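Local coordinates for NADH-rubredoxin oxidoreductase (Clostridium acetobutylicum, PDB 3KLJ), which catalyses the NADH-dependent reduction of rubredoxin through a bound FAD, in an electron chain that supplies dioxygen-scavenging enzymes of this anaerobe, at residues N69-Y72 and N76-V79; V95-K98 and K102-Y105; A149-G154 and E160-I165. All blocks are in the same frame, centred on the assembly; numbering follows the deposited sequence.

How the contacts relate
Followed from the N terminus, the three contacts come in series, each closing a short local connection before the next opens; none nests or crosses. Contact 1 packs helix 69-74 against the chain leading into strand 78-80, an outermost strand of the parallel sheet in the FAD-binding domain. Contact 2, its centre about 20 Å away, closes the hairpin of strands 94-97 and 102-104 in the same domain, and the nearest atoms of the two are about 9 Å apart. Contact 3 belongs to the NADH-binding domain, where strand 149-152 turns back into helix 156-168; its centre lies about 35 Å from that of contact 1 and 38 Å from that of contact 2.

Contact 1 of 3, residues N69-Y72 and N76-V79; sequences NDWY and NIKV
Helix 69-74 runs out into a Schellman motif at Asn76, whose positive phi of 58° turns the chain back so that Ile77 N makes a weak hydrogen bond of 2.8 Å to Tyr72 O, bent to 129° at the hydrogen. This is a helix-to-strand turn of the FAD-binding domain, leading from the helix into strand 78-80 of the parallel sheet. The reversal brings Tyr72 and Ile77 together, and their side chains, with those of Trp71 and Val79, fill the angle between helix and strand. Ile77 divides its branches between the two aromatic rings. CG1 of Ile77 stands anti to the carbonyl carbon (chi1 -67°), and from there an extended chi2 carries CD1 of Ile77 out to the six-membered ring of Trp71, 3.6 Å from CZ3 and a little farther from CH2. The other branch, CG2 of Ile77, comes to the edge of the Tyr72 ring, near its plane and 3.9 Å from its CD1. One face of the same tyrosine ring is covered by Trp71, whose CE3 sits 3.7 Å above the plane and over the ring centre. The phenol is thus packed both from its edge and from above. Trp71 also meets the ring of Phe22, and Tyr72 rests on Met37, so the group continues onto helix 19-28 and strand 35-38. Pointing away from the helix, Lys78 forms a salt bridge with Asp34. Val79 lies near Asn39, an FAD-binding residue, but its side chain is about 10 Å from the bound FAD. One residue into the strand beyond Lys78, the Val79 side chain again faces the helix, its CG2 approaching the Tyr72 ring obliquely, 3.7 Å from CD1.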
ATOM      1  N   ASN A  69      14.308  14.254 -14.262  1.00 17.98           N
ATOM      2  CA  ASN A  69      13.886  14.583 -15.634  0.50 18.18           C
ATOM      3  C   ASN A  69      14.828  14.069 -16.714  1.00 18.21           C
ATOM      4  O   ASN A  69      14.387  13.482 -17.704  1.00 17.80           O
ATOM      5  CB  ASN A  69      13.714  16.099 -15.798  0.50 18.22           C
ATOM      6  CG  ASN A  69      12.280  16.545 -15.619  0.50 18.51           C
ATOM      7  OD1 ASN A  69      11.491  16.542 -16.564  0.50 18.58           O
ATOM      8  ND2 ASN A  69      11.934  16.941 -14.400  0.50 19.02           N
ATOM      9  N   ASP A  70      16.126  14.311 -16.508  1.00 18.30           N
ATOM     10  CA  ASP A  70      17.154  13.957 -17.485  0.50 18.53           C
ATOM     11  C   ASP A  70      17.145  12.476 -17.870  1.00 18.60           C
ATOM     12  O   ASP A  70      17.496  12.124 -18.995  1.00 18.62           O
ATOM     13  CB  ASP A  70      18.541  14.363 -16.978  0.50 18.71           C
ATOM     14  CG  ASP A  70      19.520  14.603 -18.106  0.50 18.75           C
ATOM     15  OD1 ASP A  70      19.081  14.645 -19.277  0.50 19.26           O
ATOM     16  OD2 ASP A  70      20.724  14.749 -17.825  0.50 19.25           O
ATOM     17  N   TRP A  71      16.733  11.616 -16.946  1.00 18.68           N
ATOM     18  CA  TRP A  71      16.684  10.190 -17.220  1.00 18.53           C
ATOM     19  C   TRP A  71      15.649   9.857 -18.292  1.00 18.79           C
ATOM     20  O   TRP A  71      15.926   9.057 -19.188  1.00 18.72           O
ATOM     21  CB  TRP A  71      16.403   9.412 -15.937  1.00 18.58           C
ATOM     22  CG  TRP A  71      16.485   7.932 -16.088  1.00 18.39           C
ATOM     23  CD1 TRP A  71      17.592   7.150 -15.929  1.00 18.62           C
ATOM     24  CD2 TRP A  71      15.408   7.046 -16.416  1.00 18.32           C
ATOM     25  NE1 TRP A  71      17.271   5.828 -16.140  1.00 18.78           N
ATOM     26  CE2 TRP A  71      15.938   5.738 -16.444  1.00 17.80           C
ATOM     27  CE3 TRP A  71      14.049   7.233 -16.698  1.00 18.43           C
ATOM     28  CZ2 TRP A  71      15.156   4.619 -16.740  1.00 19.24           C
ATOM     29  CZ3 TRP A  71      13.266   6.117 -16.984  1.00 19.86           C
ATOM     30  CH2 TRP A  71      13.824   4.826 -17.001  1.00 18.94           C
ATOM     31  N   TYR A  72      14.461  10.457 -18.189  1.00 19.12           N
ATOM     32  CA  TYR A  72      13.378  10.214 -19.154  1.00 19.43           C
ATOM     33  C   TYR A  72      13.703  10.773 -20.533  1.00 20.03           C
ATOM     34  O   TYR A  72      13.297  10.192 -21.549  1.00 20.15           O
ATOM     35  CB  TYR A  72      12.041  10.777 -18.656  1.00 19.31           C
ATOM     36  CG  TYR A  72      11.549  10.122 -17.388  1.00 18.64           C
ATOM     37  CD1 TYR A  72      10.746   8.985 -17.432  1.00 18.08           C
ATOM     38  CD2 TYR A  72      11.909  10.635 -16.136  1.00 18.92           C
ATOM     39  CE1 TYR A  72      10.303   8.378 -16.260  1.00 18.75           C
ATOM     40  CE2 TYR A  72      11.482  10.031 -14.957  1.00 18.68           C
ATOM     41  CZ  TYR A  72      10.683   8.911 -15.025  1.00 18.15           C
ATOM     42  OH  TYR A  72      10.262   8.338 -13.859  1.00 17.67           O
ATOM     43  N   ASN A  76      14.460   8.752 -23.896  1.00 23.54           N
ATOM     44  CA  ASN A  76      13.342   9.061 -24.803  1.00 24.16           C
ATOM     45  C   ASN A  76      11.945   8.626 -24.365  1.00 24.28           C
ATOM     46  O   ASN A  76      11.057   8.446 -25.199  1.00 24.56           O
ATOM     47  CB  ASN A  76      13.617   8.543 -26.211  1.00 24.44           C
ATOM     48  CG  ASN A  76      13.853   9.648 -27.179  1.00 25.11           C
ATOM     49  OD1 ASN A  76      14.903  10.292 -27.156  1.00 26.72           O
ATOM     50  ND2 ASN A  76      12.873   9.893 -28.047  1.00 26.30           N
ATOM     51  N   ILE A  77      11.750   8.460 -23.064  1.00 24.26           N
ATOM     52  CA  ILE A  77      10.429   8.160 -22.546  1.00 24.42           C
ATOM     53  C   ILE A  77       9.661   9.464 -22.395  1.00 24.59           C
ATOM     54  O   ILE A  77      10.117  10.390 -21.722  1.00 24.90           O
ATOM     55  CB  ILE A  77      10.506   7.404 -21.201  1.00 24.30           C
ATOM     56  CG1 ILE A  77      11.096   6.003 -21.419  1.00 24.49           C
ATOM     57  CG2 ILE A  77       9.125   7.324 -20.554  1.00 23.91           C
ATOM     58  CD1 ILE A  77      11.774   5.410 -20.183  1.00 25.28           C
ATOM     59  N   LYS A  78       8.498   9.524 -23.028  1.00 24.83           N
ATOM     60  CA  LYS A  78       7.649  10.710 -23.004  1.00 25.49           C
ATOM     61  C   LYS A  78       6.656  10.670 -21.849  1.00 25.75           C
ATOM     62  O   LYS A  78       5.824   9.756 -21.749  1.00 25.60           O
ATOM     63  CB  LYS A  78       6.924  10.861 -24.345  1.00 25.56           C
ATOM     64  CG  LYS A  78       7.872  11.138 -25.514  1.00 26.85           C
ATOM     65  CD  LYS A  78       7.273  10.763 -26.859  1.00 28.91           C
ATOM     66  CE  LYS A  78       7.267   9.248 -27.078  1.00 30.25           C
ATOM     67  NZ  LYS A  78       6.553   8.884 -28.344  1.00 31.22           N
ATOM     68  N   VAL A  79       6.754  11.659 -20.968  1.00 26.19           N
ATOM     69  CA  VAL A  79       5.859  11.747 -19.819  1.00 26.71           C
ATOM     70  C   VAL A  79       4.933  12.944 -19.997  1.00 27.19           C
ATOM     71  O   VAL A  79       5.393  14.079 -20.147  1.00 27.51           O
ATOM     72  CB  VAL A  79       6.626  11.864 -18.486  1.00 26.66           C
ATOM     73  CG1 VAL A  79       5.657  11.860 -17.303  1.00 26.70           C
ATOM     74  CG2 VAL A  79       7.638  10.727 -18.343  1.00 26.58           C
TER

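Contact 2 of 3, residues V95-K98 and K102-Y105; sequences VTLK and KIKY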
ATOM      1  N   VAL A  95      -7.226   5.952 -25.881  1.00 19.60           N
ATOM      2  CA  VAL A  95      -7.469   6.376 -24.514  1.00 19.20           C
ATOM      3  C   VAL A  95      -7.886   7.844 -24.528  1.00 19.39           C
ATOM      4  O   VAL A  95      -7.232   8.679 -25.159  1.00 19.16           O
ATOM      5  CB  VAL A  95      -6.220   6.137 -23.624  1.00 19.43           C
ATOM      6  CG1 VAL A  95      -6.356   6.832 -22.278  1.00 18.34           C
ATOM      7  CG2 VAL A  95      -5.999   4.634 -23.428  1.00 19.23           C
ATOM      8  N   THR A  96      -8.991   8.152 -23.855  1.00 19.55           N
ATOM      9  CA  THR A  96      -9.488   9.525 -23.789  1.00 19.59           C
ATOM     10  C   THR A  96      -9.096  10.157 -22.466  1.00 20.09           C
ATOM     11  O   THR A  96      -9.343   9.593 -21.394  1.00 19.43           O
ATOM     12  CB  THR A  96     -11.017   9.597 -23.955  1.00 19.53           C
ATOM     13  OG1 THR A  96     -11.398   8.921 -25.157  1.00 18.52           O
ATOM     14  CG2 THR A  96     -11.483  11.040 -24.032  1.00 19.96           C
ATOM     15  N   LEU A  97      -8.486  11.332 -22.561  1.00 20.69           N
ATOM     16  CA  LEU A  97      -8.083  12.102 -21.400  1.00 21.72           C
ATOM     17  C   LEU A  97      -9.162  13.095 -20.971  1.00 22.60           C
ATOM     18  O   LEU A  97     -10.158  13.303 -21.681  1.00 22.34           O
ATOM     19  CB  LEU A  97      -6.764  12.833 -21.683  1.00 21.62           C
ATOM     20  CG  LEU A  97      -5.601  11.966 -22.179  1.00 21.87           C
ATOM     21  CD1 LEU A  97      -4.525  12.817 -22.845  1.00 21.88           C
ATOM     22  CD2 LEU A  97      -5.012  11.113 -21.056  1.00 21.24           C
ATOM     23  N   LYS A  98      -8.949  13.702 -19.804  1.00 23.71           N
ATOM     24  CA  LYS A  98      -9.841  14.716 -19.244  1.00 25.18           C
ATOM     25  C   LYS A  98     -10.037  15.904 -20.202  1.00 25.69           C
ATOM     26  O   LYS A  98     -11.162  16.369 -20.399  1.00 25.55           O
ATOM     27  CB  LYS A  98      -9.312  15.190 -17.879  1.00 25.66           C
ATOM     28  CG  LYS A  98     -10.247  16.143 -17.131  1.00 27.26           C
ATOM     29  CD  LYS A  98     -11.458  15.412 -16.558  1.00 28.93           C
ATOM     30  CE  LYS A  98     -12.570  16.384 -16.214  1.00 29.20           C
ATOM     31  NZ  LYS A  98     -13.667  15.712 -15.469  1.00 30.49           N
ATOM     32  N   LYS A 102      -7.314  12.550 -27.364  1.00 27.30           N
ATOM     33  CA  LYS A 102      -7.197  11.091 -27.457  1.00 26.98           C
ATOM     34  C   LYS A 102      -5.782  10.647 -27.802  1.00 26.39           C
ATOM     35  O   LYS A 102      -5.067  11.337 -28.533  1.00 26.09           O
ATOM     36  CB  LYS A 102      -8.181  10.527 -28.480  1.00 27.16           C
ATOM     37  CG  LYS A 102      -9.602  10.421 -27.970  1.00 28.23           C
ATOM     38  CD  LYS A 102     -10.568  10.171 -29.114  1.00 30.31           C
ATOM     39  CE  LYS A 102     -12.007  10.121 -28.626  1.00 32.39           C
ATOM     40  NZ  LYS A 102     -12.442  11.391 -27.970  1.00 33.68           N
ATOM     41  N   ILE A 103      -5.385   9.494 -27.268  1.00 25.44           N
ATOM     42  CA  ILE A 103      -4.094   8.892 -27.598  1.00 24.81           C
ATOM     43  C   ILE A 103      -4.262   7.454 -28.085  1.00 24.04           C
ATOM     44  O   ILE A 103      -4.881   6.630 -27.407  1.00 23.87           O
ATOM     45  CB  ILE A 103      -3.098   8.961 -26.404  1.00 25.14           C
ATOM     46  CG1 ILE A 103      -2.581  10.395 -26.224  1.00 25.30           C
ATOM     47  CG2 ILE A 103      -1.915   8.003 -26.612  1.00 25.41           C
ATOM     48  CD1 ILE A 103      -2.098  10.708 -24.830  1.00 26.23           C
ATOM     49  N   LYS A 104      -3.711   7.169 -29.263  1.00 23.01           N
ATOM     50  CA  LYS A 104      -3.703   5.818 -29.815  1.00 22.31           C
ATOM     51  C   LYS A 104      -2.499   5.031 -29.313  1.00 21.65           C
ATOM     52  O   LYS A 104      -1.394   5.567 -29.212  1.00 22.22           O
ATOM     53  CB  LYS A 104      -3.739   5.848 -31.352  1.00 22.19           C
ATOM     54  CG  LYS A 104      -3.926   4.470 -32.006  1.00 22.28           C
ATOM     55  CD  LYS A 104      -4.791   4.522 -33.267  1.00 22.49           C
ATOM     56  CE  LYS A 104      -4.061   5.141 -34.455  1.00 23.06           C
ATOM     57  NZ  LYS A 104      -4.880   5.103 -35.709  1.00 23.26           N
ATOM     58  N   TYR A 105      -2.725   3.761 -28.996  1.00 20.61           N
ATOM     59  CA  TYR A 105      -1.670   2.871 -28.529  1.00 20.20           C
ATOM     60  C   TYR A 105      -1.653   1.586 -29.342  1.00 20.29           C
ATOM     61  O   TYR A 105      -2.640   1.255 -29.987  1.00 18.97           O
ATOM     62  CB  TYR A 105      -1.875   2.535 -27.043  1.00 20.22           C
ATOM     63  CG  TYR A 105      -3.149   1.764 -26.734  1.00 20.43           C
ATOM     64  CD1 TYR A 105      -3.198   0.375 -26.884  1.00 20.35           C
ATOM     65  CD2 TYR A 105      -4.299   2.421 -26.285  1.00 20.16           C
ATOM     66  CE1 TYR A 105      -4.351  -0.341 -26.606  1.00 19.80           C
ATOM     67  CE2 TYR A 105      -5.464   1.709 -25.999  1.00 19.32           C
ATOM     68  CZ  TYR A 105      -5.476   0.327 -26.163  1.00 19.92           C
ATOM     69  OH  TYR A 105      -6.611  -0.401 -25.896  1.00 21.70           O
TER
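Two backbone hydrogen bonds join Val95 and Ile103, the hydrogen-bonded pair of an antiparallel beta hairpin. Val95 N donates to Ile103 O at 2.9 Å. The return bond, from Ile103 N to Val95 O, has the same length. Val95 O also receives a CA-H...O contact from Lys102 CA at 3.3 Å. Thr96 and Lys102 form the adjoining non-hydrogen-bonded pair, and their backbones draw closer, with CA of Thr96 4.6 Å from CA of Lys102.

Apolar contacts occupy the face bearing Val95 and Ile103. Leu97 and Ile103 meet by their ends at a slant, CD1 of the leucine 3.8 Å from CD1 of the isoleucine. Val95 places CG1 anti to its own nitrogen (chi1 168°), which leaves CG2 as the branch turned to Tyr105; this methyl of Val95 comes obliquely to the ring, 3.9 Å from CE2 of Tyr105. The Val95 and Tyr105 side chains cross at about a right angle.

On the face bearing Thr96 and Lys102, the lysine chain runs alongside the threonine, both pointing the same way, and passes OG1 of Thr96 with CG and CE of Lys102, each at 3.7 Å. The bend at chi4 (60°) brings NZ of Lys102 to 3.9 Å from OG1 of Thr96 and beside its CG2 methyl, with no hydrogen bond between them.

The hairpin extends to strand 85-89, which pairs with the far side of strand 94-97 and whose Ala85, an FAD-binding residue, touches Val95. Val95, Ile103 and Tyr105 all press on Leu13 of strand 12-15, so this small antiparallel sheet packs against a strand of the parallel sheet in the FAD-binding domain.

Contact 3 of 3, residues A149-G154 and E160-I165; sequences AFIIGG and ELAQAI
Ile151 pushes from strand 149-152 into a hollow of helix 156-168 bordered by Leu161, Ala162 and Ile165, in the strand-turn-helix that opens a Rossmann-type beta-alpha-beta unit of the NADH-binding domain. The strand and helix segments run almost antiparallel, at 171°, with axes 9.3 Å apart at closest approach. The floor of the hollow is the small Ala162: CD1 of Ile151 drops to 3.9 Å from its CA and sits almost as near its CB. Rotation about chi2, at 104°, away from a staggered value, points this methyl at the alanine. Leu161 makes one wall more loosely, its CG 4.4 Å from CG1 of Ile151, and CD1 of Ile165 makes another. Farther back along the strand, at Ala149, the bump comes from the helix. Ile165, with CG1 anti to its carbonyl carbon (chi1 -62°), lays CD1 against CB of Ala149 at 3.8 Å, with its CG2 close by. CD1 of Ile165 also touches CD1 of Ile151, 4.1 Å away, closing the fit between the two strand residues. Gly153, just past the strand, belongs to a GxGxxG pattern consistent with dinucleotide binding. Strands 222-225 and 172-175 flank strand 149-152; Ile224 of the first touches Ala149, Ile151, Leu161 and Ile165, while helix 51-56 packs on Leu161 through Asn52 and Ile55.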
ATOM      1  N   ALA A 149      -2.408  17.187  15.362  1.00 16.03           N
ATOM      2  CA  ALA A 149      -3.112  16.321  14.412  1.00 15.81           C
ATOM      3  C   ALA A 149      -3.939  15.236  15.109  1.00 15.58           C
ATOM      4  O   ALA A 149      -3.589  14.775  16.199  1.00 15.56           O
ATOM      5  CB  ALA A 149      -2.130  15.690  13.429  1.00 15.59           C
ATOM      6  N   PHE A 150      -5.042  14.844  14.475  1.00 15.06           N
ATOM      7  CA  PHE A 150      -5.840  13.715  14.942  1.00 14.33           C
ATOM      8  C   PHE A 150      -6.007  12.747  13.779  1.00 14.43           C
ATOM      9  O   PHE A 150      -6.642  13.085  12.770  1.00 13.68           O
ATOM     10  CB  PHE A 150      -7.194  14.189  15.488  1.00 14.06           C
ATOM     11  CG  PHE A 150      -8.023  13.096  16.119  1.00 13.36           C
ATOM     12  CD1 PHE A 150      -7.523  12.336  17.183  1.00 13.23           C
ATOM     13  CD2 PHE A 150      -9.315  12.846  15.672  1.00 11.67           C
ATOM     14  CE1 PHE A 150      -8.291  11.330  17.767  1.00 11.37           C
ATOM     15  CE2 PHE A 150     -10.092  11.846  16.250  1.00 10.61           C
ATOM     16  CZ  PHE A 150      -9.577  11.086  17.301  1.00 11.32           C
ATOM     17  N   ILE A 151      -5.404  11.563  13.908  1.00 14.25           N
ATOM     18  CA  ILE A 151      -5.440  10.560  12.855  1.00 14.92           C
ATOM     19  C   ILE A 151      -6.518   9.513  13.139  1.00 15.01           C
ATOM     20  O   ILE A 151      -6.471   8.816  14.152  1.00 15.35           O
ATOM     21  CB  ILE A 151      -4.046   9.887  12.630  1.00 15.44           C
ATOM     22  CG1 ILE A 151      -3.031  10.918  12.130  1.00 15.91           C
ATOM     23  CG2 ILE A 151      -4.127   8.750  11.608  1.00 14.90           C
ATOM     24  CD1 ILE A 151      -2.060  11.387  13.166  1.00 17.90           C
ATOM     25  N   ILE A 152      -7.492   9.424  12.240  1.00 14.60           N
ATOM     26  CA  ILE A 152      -8.565   8.442  12.340  1.00 14.53           C
ATOM     27  C   ILE A 152      -8.235   7.228  11.470  1.00 14.96           C
ATOM     28  O   ILE A 152      -7.994   7.363  10.259  1.00 14.99           O
ATOM     29  CB  ILE A 152      -9.934   9.064  11.931  1.00 14.41           C
ATOM     30  CG1 ILE A 152     -10.392  10.076  12.996  1.00 14.58           C
ATOM     31  CG2 ILE A 152     -10.982   7.969  11.697  1.00 13.89           C
ATOM     32  CD1 ILE A 152     -11.653  10.824  12.661  1.00 15.08           C
ATOM     33  N   GLY A 153      -8.231   6.045  12.081  1.00 15.22           N
ATOM     34  CA  GLY A 153      -7.908   4.808  11.364  1.00 16.15           C
ATOM     35  C   GLY A 153      -6.867   3.994  12.099  1.00 16.58           C
ATOM     36  O   GLY A 153      -5.867   4.535  12.575  1.00 17.41           O
ATOM     37  N   GLY A 154      -7.092   2.686  12.188  1.00 17.01           N
ATOM     38  CA  GLY A 154      -6.326   1.845  13.103  1.00 16.24           C
ATOM     39  C   GLY A 154      -5.132   1.097  12.554  1.00 16.13           C
ATOM     40  O   GLY A 154      -4.596   0.220  13.240  1.00 15.62           O
ATOM     41  N   GLU A 160       2.361   5.151  11.539  1.00 16.36           N
ATOM     42  CA  GLU A 160       3.561   5.768  10.967  1.00 17.35           C
ATOM     43  C   GLU A 160       3.429   7.285  10.779  1.00 17.55           C
ATOM     44  O   GLU A 160       4.383   8.015  11.041  1.00 17.19           O
ATOM     45  CB  GLU A 160       3.942   5.112   9.642  1.00 17.42           C
ATOM     46  CG  GLU A 160       4.484   3.695   9.790  1.00 20.65           C
ATOM     47  CD  GLU A 160       4.871   3.075   8.469  1.00 24.39           C
ATOM     48  OE1 GLU A 160       4.555   3.654   7.411  1.00 29.27           O
ATOM     49  OE2 GLU A 160       5.491   1.994   8.484  1.00 29.08           O
ATOM     50  N   LEU A 161       2.257   7.736  10.319  1.00 18.04           N
ATOM     51  CA  LEU A 161       1.993   9.167  10.096  1.00 18.34           C
ATOM     52  C   LEU A 161       2.066   9.942  11.401  1.00 18.44           C
ATOM     53  O   LEU A 161       2.655  11.027  11.453  1.00 18.63           O
ATOM     54  CB  LEU A 161       0.631   9.388   9.430  1.00 18.24           C
ATOM     55  CG  LEU A 161       0.142  10.821   9.137  1.00 18.49           C
ATOM     56  CD1 LEU A 161       1.215  11.679   8.509  1.00 17.97           C
ATOM     57  CD2 LEU A 161      -1.057  10.765   8.217  1.00 19.41           C
ATOM     58  N   ALA A 162       1.470   9.374  12.451  1.00 18.76           N
ATOM     59  CA  ALA A 162       1.500   9.964  13.787  1.00 18.74           C
ATOM     60  C   ALA A 162       2.931  10.230  14.242  1.00 18.83           C
ATOM     61  O   ALA A 162       3.238  11.333  14.691  1.00 18.65           O
ATOM     62  CB  ALA A 162       0.773   9.076  14.786  1.00 19.06           C
ATOM     63  N   GLN A 163       3.798   9.225  14.111  1.00 18.90           N
ATOM     64  CA  GLN A 163       5.211   9.381  14.459  1.00 19.12           C
ATOM     65  C   GLN A 163       5.886  10.443  13.597  1.00 18.88           C
ATOM     66  O   GLN A 163       6.636  11.270  14.113  1.00 18.89           O
ATOM     67  CB  GLN A 163       5.978   8.057  14.349  1.00 19.00           C
ATOM     68  CG  GLN A 163       7.447   8.138  14.812  1.00 20.39           C
ATOM     69  CD  GLN A 163       7.611   8.521  16.290  1.00 21.52           C
ATOM     70  OE1 GLN A 163       7.622   9.703  16.652  1.00 23.28           O
ATOM     71  NE2 GLN A 163       7.759   7.519  17.140  1.00 22.89           N
ATOM     72  N   ALA A 164       5.629  10.406  12.290  1.00 18.61           N
ATOM     73  CA  ALA A 164       6.173  11.415  11.373  1.00 18.54           C
ATOM     74  C   ALA A 164       5.783  12.833  11.792  1.00 18.18           C
ATOM     75  O   ALA A 164       6.603  13.747  11.740  1.00 18.15           O
ATOM     76  CB  ALA A 164       5.740  11.142   9.948  1.00 18.27           C
ATOM     77  N   ILE A 165       4.532  13.004  12.210  1.00 18.12           N
ATOM     78  CA  ILE A 165       4.037  14.299  12.654  1.00 17.88           C
ATOM     79  C   ILE A 165       4.655  14.702  14.001  1.00 18.32           C
ATOM     80  O   ILE A 165       4.963  15.884  14.198  1.00 18.07           O
ATOM     81  CB  ILE A 165       2.491  14.361  12.687  1.00 17.67           C
ATOM     82  CG1 ILE A 165       1.926  14.151  11.279  1.00 17.17           C
ATOM     83  CG2 ILE A 165       2.012  15.714  13.241  1.00 17.53           C
ATOM     84  CD1 ILE A 165       0.433  13.969  11.237  1.00 15.85           C
TER